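Local atomic coordinates of putative uncharacterized protein (Pyrococcus abyssi virus 1, PDB entry 4HR1), a protein that is of unknown function but folds as a helical bundle and belongs to a bromodomain-like family. Residues I20-G25 with D113-L118; I13-T18 with Q91-M96. One frame throughout, in Å; residues are numbered along the deposited sequence.

Contact 1. Residues I20-G25 with D113-L118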
loop_
_atom_site.group_PDB
_atom_site.type_symbol
_atom_site.label_atom_id
_atom_site.label_comp_id
_atom_site.label_asym_id
_atom_site.label_seq_id
_atom_site.Cartn_x
_atom_site.Cartn_y
_atom_site.Cartn_z
ATOM N N ILE A 20 4.681 6.391 -5.729
ATOM C CA ILE A 20 6.032 6.590 -5.186
ATOM C C ILE A 20 6.963 5.493 -5.736
ATOM O O ILE A 20 8.065 5.809 -6.175
ATOM C CB ILE A 20 6.014 6.718 -3.621
ATOM C CG1 ILE A 20 5.520 8.131 -3.219
ATOM C CG2 ILE A 20 7.407 6.420 -2.965
ATOM C CD1 ILE A 20 4.871 8.192 -1.940
ATOM N N ALA A 21 6.497 4.233 -5.773
ATOM C CA ALA A 21 7.241 3.098 -6.350
ATOM C C ALA A 21 7.596 3.418 -7.804
ATOM O O ALA A 21 8.757 3.254 -8.197
ATOM C CB ALA A 21 6.400 1.818 -6.290
ATOM N N PHE A 22 6.606 3.954 -8.572
ATOM C CA PHE A 22 6.744 4.354 -9.976
ATOM C C PHE A 22 7.842 5.396 -10.152
ATOM O O PHE A 22 8.731 5.194 -10.983
ATOM C CB PHE A 22 5.399 4.872 -10.510
ATOM C CG PHE A 22 5.347 5.173 -11.989
ATOM C CD1 PHE A 22 5.740 6.412 -12.479
ATOM C CD2 PHE A 22 4.848 4.238 -12.886
ATOM C CE1 PHE A 22 5.667 6.698 -13.843
ATOM C CE2 PHE A 22 4.757 4.535 -14.246
ATOM C CZ PHE A 22 5.160 5.764 -14.716
ATOM N N LEU A 23 7.794 6.494 -9.352
ATOM C CA LEU A 23 8.775 7.593 -9.371
ATOM C C LEU A 23 10.189 7.116 -9.066
ATOM O O LEU A 23 11.127 7.532 -9.749
ATOM C CB LEU A 23 8.391 8.665 -8.353
ATOM C CG LEU A 23 7.634 9.843 -8.875
ATOM C CD1 LEU A 23 6.605 10.279 -7.867
ATOM C CD2 LEU A 23 8.574 10.985 -9.220
ATOM N N LYS A 24 10.332 6.267 -8.013
ATOM C CA LYS A 24 11.584 5.656 -7.550
ATOM C C LYS A 24 12.246 4.906 -8.716
ATOM O O LYS A 24 13.417 5.163 -9.030
ATOM C CB LYS A 24 11.289 4.683 -6.394
ATOM C CG LYS A 24 12.192 4.860 -5.175
ATOM C CD LYS A 24 11.426 5.378 -3.961
ATOM C CE LYS A 24 11.314 4.367 -2.841
ATOM N NZ LYS A 24 10.186 3.421 -3.051
ATOM N N GLY A 25 11.449 4.061 -9.385
ATOM C CA GLY A 25 11.841 3.266 -10.541
ATOM C C GLY A 25 12.254 4.083 -11.744
ATOM O O GLY A 25 13.263 3.764 -12.384
ATOM N N ASP A 113 -3.621 6.516 -15.634
ATOM C CA ASP A 113 -4.463 5.377 -16.035
ATOM C C ASP A 113 -3.763 4.042 -15.706
ATOM O O ASP A 113 -4.409 3.127 -15.180
ATOM C CB ASP A 113 -4.827 5.463 -17.535
ATOM C CG ASP A 113 -5.955 6.423 -17.910
ATOM O OD1 ASP A 113 -6.304 7.306 -17.073
ATOM O OD2 ASP A 113 -6.456 6.325 -19.052
ATOM N N TYR A 114 -2.437 3.960 -15.973
ATOM C CA TYR A 114 -1.609 2.809 -15.636
ATOM C C TYR A 114 -1.617 2.586 -14.108
ATOM O O TYR A 114 -1.871 1.474 -13.657
ATOM C CB TYR A 114 -0.175 3.000 -16.162
ATOM C CG TYR A 114 0.820 2.011 -15.597
ATOM C CD1 TYR A 114 0.773 0.665 -15.953
ATOM C CD2 TYR A 114 1.823 2.423 -14.722
ATOM C CE1 TYR A 114 1.680 -0.252 -15.429
ATOM C CE2 TYR A 114 2.739 1.518 -14.197
ATOM C CZ TYR A 114 2.665 0.177 -14.555
ATOM O OH TYR A 114 3.551 -0.731 -14.018
ATOM N N LEU A 115 -1.417 3.653 -13.323
ATOM C CA LEU A 115 -1.419 3.569 -11.855
ATOM C C LEU A 115 -2.745 3.087 -11.302
ATOM O O LEU A 115 -2.761 2.207 -10.445
ATOM C CB LEU A 115 -0.956 4.886 -11.195
ATOM C CG LEU A 115 0.527 5.251 -11.414
ATOM C CD1 LEU A 115 0.836 6.628 -10.861
ATOM C CD2 LEU A 115 1.459 4.215 -10.810
ATOM N N ASP A 116 -3.857 3.608 -11.853
ATOM C CA ASP A 116 -5.220 3.244 -11.471
ATOM C C ASP A 116 -5.463 1.773 -11.733
ATOM O O ASP A 116 -6.119 1.129 -10.917
ATOM C CB ASP A 116 -6.258 4.087 -12.244
ATOM C CG ASP A 116 -6.333 5.576 -11.917
ATOM O OD1 ASP A 116 -5.647 6.020 -10.967
ATOM O OD2 ASP A 116 -7.062 6.298 -12.621
ATOM N N SER A 117 -4.898 1.235 -12.843
ATOM C CA SER A 117 -5.047 -0.160 -13.282
ATOM C C SER A 117 -4.471 -1.153 -12.284
ATOM O O SER A 117 -5.070 -2.208 -12.059
ATOM C CB SER A 117 -4.429 -0.372 -14.668
ATOM O OG SER A 117 -3.019 -0.525 -14.613
ATOM N N LEU A 118 -3.309 -0.804 -11.695
ATOM C CA LEU A 118 -2.573 -1.584 -10.694
ATOM C C LEU A 118 -3.339 -1.766 -9.355
ATOM O O LEU A 118 -3.132 -2.767 -8.665
ATOM C CB LEU A 118 -1.214 -0.906 -10.442
ATOM C CG LEU A 118 0.001 -1.283 -11.314
ATOM C CD1 LEU A 118 -0.372 -1.773 -12.681
ATOM C CD2 LEU A 118 0.937 -0.145 -11.434
#
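Phe-22 reaches from one helix to Tyr-114 and Leu-115 on the other, and these three buried side chains make the whole contact. The two rings meet by their rims without stacking, CE2 of Phe-22 lying 3.6 Å from CE2 of Tyr-114. That tyrosine carbon sits at the edge of the phenylalanine ring, near its plane. The planes are turned 52° to each other, with centroids 5.9 Å apart. Leu-115 touches with one methyl, CD2, which is 4.0 Å from both CB and CD2 of Phe-22 and so spans the CB and the CD2 corner of the phenylalanine side chain. Here the short helix 109-119 of the bundle packs on helix 5-30, with Phe-22 and Leu-115 both resting also on Met-96 of helix 72-98. With CG anti to the backbone N, the Phe-22 ring (chi1 -173°) and the Tyr-114 ring (chi1 167°) are each carried toward the other helix. Behind this first shell, Leu-118 sets CD2 3.5 Å above one face of the Tyr-114 ring, toward its rim. The hydroxyl of Tyr-114 hydrogen-bonds the backbone of the second chain, and Phe-22 meets aromatic side chains of that chain edge-to-face.

Contact 2. Residues I13-T18 with Q91-M96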
loop_
_atom_site.group_PDB
_atom_site.type_symbol
_atom_site.label_atom_id
_atom_site.label_comp_id
_atom_site.label_asym_id
_atom_site.label_seq_id
_atom_site.Cartn_x
_atom_site.Cartn_y
_atom_site.Cartn_z
ATOM N N ILE A 13 -4.297 5.620 -0.309
ATOM C CA ILE A 13 -2.949 5.302 0.201
ATOM C C ILE A 13 -2.246 4.378 -0.825
ATOM O O ILE A 13 -1.115 4.669 -1.228
ATOM C CB ILE A 13 -2.961 4.723 1.668
ATOM C CG1 ILE A 13 -3.562 5.737 2.693
ATOM C CG2 ILE A 13 -1.540 4.301 2.109
ATOM C CD1 ILE A 13 -4.234 5.083 4.014
ATOM N N SER A 14 -2.944 3.310 -1.287
ATOM C CA SER A 14 -2.406 2.378 -2.296
ATOM C C SER A 14 -1.947 3.109 -3.557
ATOM O O SER A 14 -0.800 2.913 -3.959
ATOM C CB SER A 14 -3.402 1.275 -2.637
ATOM O OG SER A 14 -3.745 0.527 -1.479
ATOM N N TRP A 15 -2.795 4.016 -4.128
ATOM C CA TRP A 15 -2.428 4.813 -5.308
ATOM C C TRP A 15 -1.165 5.575 -5.029
ATOM O O TRP A 15 -0.232 5.540 -5.836
ATOM C CB TRP A 15 -3.533 5.834 -5.687
ATOM C CG TRP A 15 -3.380 6.395 -7.073
ATOM C CD1 TRP A 15 -3.957 5.909 -8.211
ATOM C CD2 TRP A 15 -2.521 7.471 -7.489
ATOM N NE1 TRP A 15 -3.562 6.652 -9.299
ATOM C CE2 TRP A 15 -2.675 7.614 -8.887
ATOM C CE3 TRP A 15 -1.687 8.384 -6.805
ATOM C CZ2 TRP A 15 -2.016 8.612 -9.620
ATOM C CZ3 TRP A 15 -1.008 9.347 -7.539
ATOM C CH2 TRP A 15 -1.161 9.443 -8.931
ATOM N N LEU A 16 -1.139 6.289 -3.899
ATOM C CA LEU A 16 0.011 7.121 -3.523
ATOM C C LEU A 16 1.303 6.314 -3.325
ATOM O O LEU A 16 2.363 6.763 -3.775
ATOM C CB LEU A 16 -0.320 7.981 -2.297
ATOM C CG LEU A 16 -1.318 9.122 -2.520
ATOM C CD1 LEU A 16 -1.633 9.800 -1.244
ATOM C CD2 LEU A 16 -0.775 10.157 -3.464
ATOM N N ARG A 17 1.206 5.093 -2.734
ATOM C CA ARG A 17 2.373 4.219 -2.540
ATOM C C ARG A 17 2.905 3.710 -3.884
ATOM O O ARG A 17 4.110 3.828 -4.152
ATOM C CB ARG A 17 2.079 3.069 -1.564
ATOM C CG ARG A 17 1.837 3.556 -0.134
ATOM C CD ARG A 17 2.443 2.627 0.891
ATOM N NE ARG A 17 1.576 2.437 2.059
ATOM C CZ ARG A 17 1.676 3.124 3.193
ATOM N NH1 ARG A 17 2.585 4.086 3.320
ATOM N NH2 ARG A 17 0.854 2.872 4.201
ATOM N N THR A 18 1.990 3.235 -4.759
ATOM C CA THR A 18 2.289 2.747 -6.108
ATOM C C THR A 18 2.909 3.869 -6.952
ATOM O O THR A 18 3.844 3.609 -7.725
ATOM C CB THR A 18 1.039 2.150 -6.759
ATOM O OG1 THR A 18 0.288 1.363 -5.814
ATOM C CG2 THR A 18 1.363 1.338 -8.010
ATOM N N GLN A 91 1.138 16.920 -5.258
ATOM C CA GLN A 91 2.594 17.068 -5.172
ATOM C C GLN A 91 3.341 15.929 -5.882
ATOM O O GLN A 91 4.453 16.145 -6.376
ATOM C CB GLN A 91 3.053 17.212 -3.718
ATOM C CG GLN A 91 2.539 18.443 -2.978
ATOM C CD GLN A 91 3.173 18.544 -1.609
ATOM O OE1 GLN A 91 4.113 19.320 -1.387
ATOM N NE2 GLN A 91 2.706 17.733 -0.667
ATOM N N ILE A 92 2.728 14.729 -5.953
ATOM C CA ILE A 92 3.284 13.571 -6.668
ATOM C C ILE A 92 3.316 13.866 -8.190
ATOM O O ILE A 92 4.379 13.718 -8.817
ATOM C CB ILE A 92 2.502 12.255 -6.323
ATOM C CG1 ILE A 92 2.774 11.729 -4.870
ATOM C CG2 ILE A 92 2.677 11.155 -7.382
ATOM C CD1 ILE A 92 4.234 11.581 -4.443
ATOM N N ILE A 93 2.142 14.283 -8.765
ATOM C CA ILE A 93 1.946 14.586 -10.187
ATOM C C ILE A 93 2.878 15.727 -10.590
ATOM O O ILE A 93 3.585 15.635 -11.601
ATOM C CB ILE A 93 0.445 14.846 -10.508
ATOM C CG1 ILE A 93 -0.416 13.605 -10.180
ATOM C CG2 ILE A 93 0.253 15.277 -11.970
ATOM C CD1 ILE A 93 -1.834 13.871 -9.810
ATOM N N VAL A 94 2.945 16.756 -9.738
ATOM C CA VAL A 94 3.837 17.899 -9.912
ATOM C C VAL A 94 5.304 17.429 -9.967
ATOM O O VAL A 94 6.055 17.901 -10.819
ATOM C CB VAL A 94 3.563 18.962 -8.808
ATOM C CG1 VAL A 94 4.677 20.003 -8.722
ATOM C CG2 VAL A 94 2.212 19.641 -9.042
ATOM N N GLU A 95 5.693 16.484 -9.084
ATOM C CA GLU A 95 7.041 15.914 -9.039
ATOM C C GLU A 95 7.344 15.136 -10.301
ATOM O O GLU A 95 8.411 15.344 -10.889
ATOM C CB GLU A 95 7.262 15.046 -7.779
ATOM C CG GLU A 95 8.672 14.475 -7.632
ATOM C CD GLU A 95 9.814 15.458 -7.428
ATOM O OE1 GLU A 95 9.542 16.667 -7.236
ATOM O OE2 GLU A 95 10.986 15.012 -7.438
ATOM N N MET A 96 6.404 14.248 -10.721
ATOM C CA MET A 96 6.505 13.447 -11.947
ATOM C C MET A 96 6.845 14.398 -13.107
ATOM O O MET A 96 7.896 14.246 -13.727
ATOM C CB MET A 96 5.176 12.709 -12.242
ATOM C CG MET A 96 4.951 11.468 -11.426
ATOM S SD MET A 96 3.299 10.817 -11.731
ATOM C CE MET A 96 3.435 9.323 -10.953
#
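The indole of Trp-15 meets two isoleucines with the far end of its six-membered ring: CZ3 lies 4.1 Å from Ile-92 CG2, and CH2 lies 4.4 Å from Ile-93 CG1. Both carbons approach obliquely. Lys-89 makes a cation-pi contact with the same indole, whose NE1 is hydrogen-bonded to Asp-116. The other flat group, the guanidinium of Arg-17, has Ile-13 CG2 3.3 Å above one face, offset toward the rim, while its NH1 forms a salt bridge with Asp-48. Leu-16 adds a methyl contact, its CD2 standing 4.1 Å from CG1 of Ile-92. Ile-92 thus uses both branches of its CB, CG2 for the tryptophan and CG1 for the leucine. The Trp-15 and Ile-92 side chains lie alongside one another, extending in opposite senses. The indole gets there because its CG is anti to the backbone N (chi1 -164°), which carries the ring end toward the other helix although CB does not point at it. The contacts between the segments are apolar. The segments run nearly parallel, at 20° with axes 11.6 Å apart, and the contact joins helices 5-30 and 72-98 of the bundle, with helix 34-63 reached by Arg-17 and Gln-91 and helix 109-119 by Trp-15 and Met-96.

Overall arrangement
Helix 5-30 supplies the first segment of both contacts, 13-18 for contact 2 and then 20-25 for contact 1. The chain next passes through helix 34-63 and returns along helix 72-98, where residues 91-96 close the loop of contact 2 over 72 intervening residues. Helix 109-119 follows, and residues 113-118 close the loop of contact 1 over 87. The segments alternate, so the two loops cross. Their centres lie 8 Å apart and they touch directly, Leu-118 CD2 packing 3.8 Å from Thr-18 CG2. Together they tie the first helix to the last two.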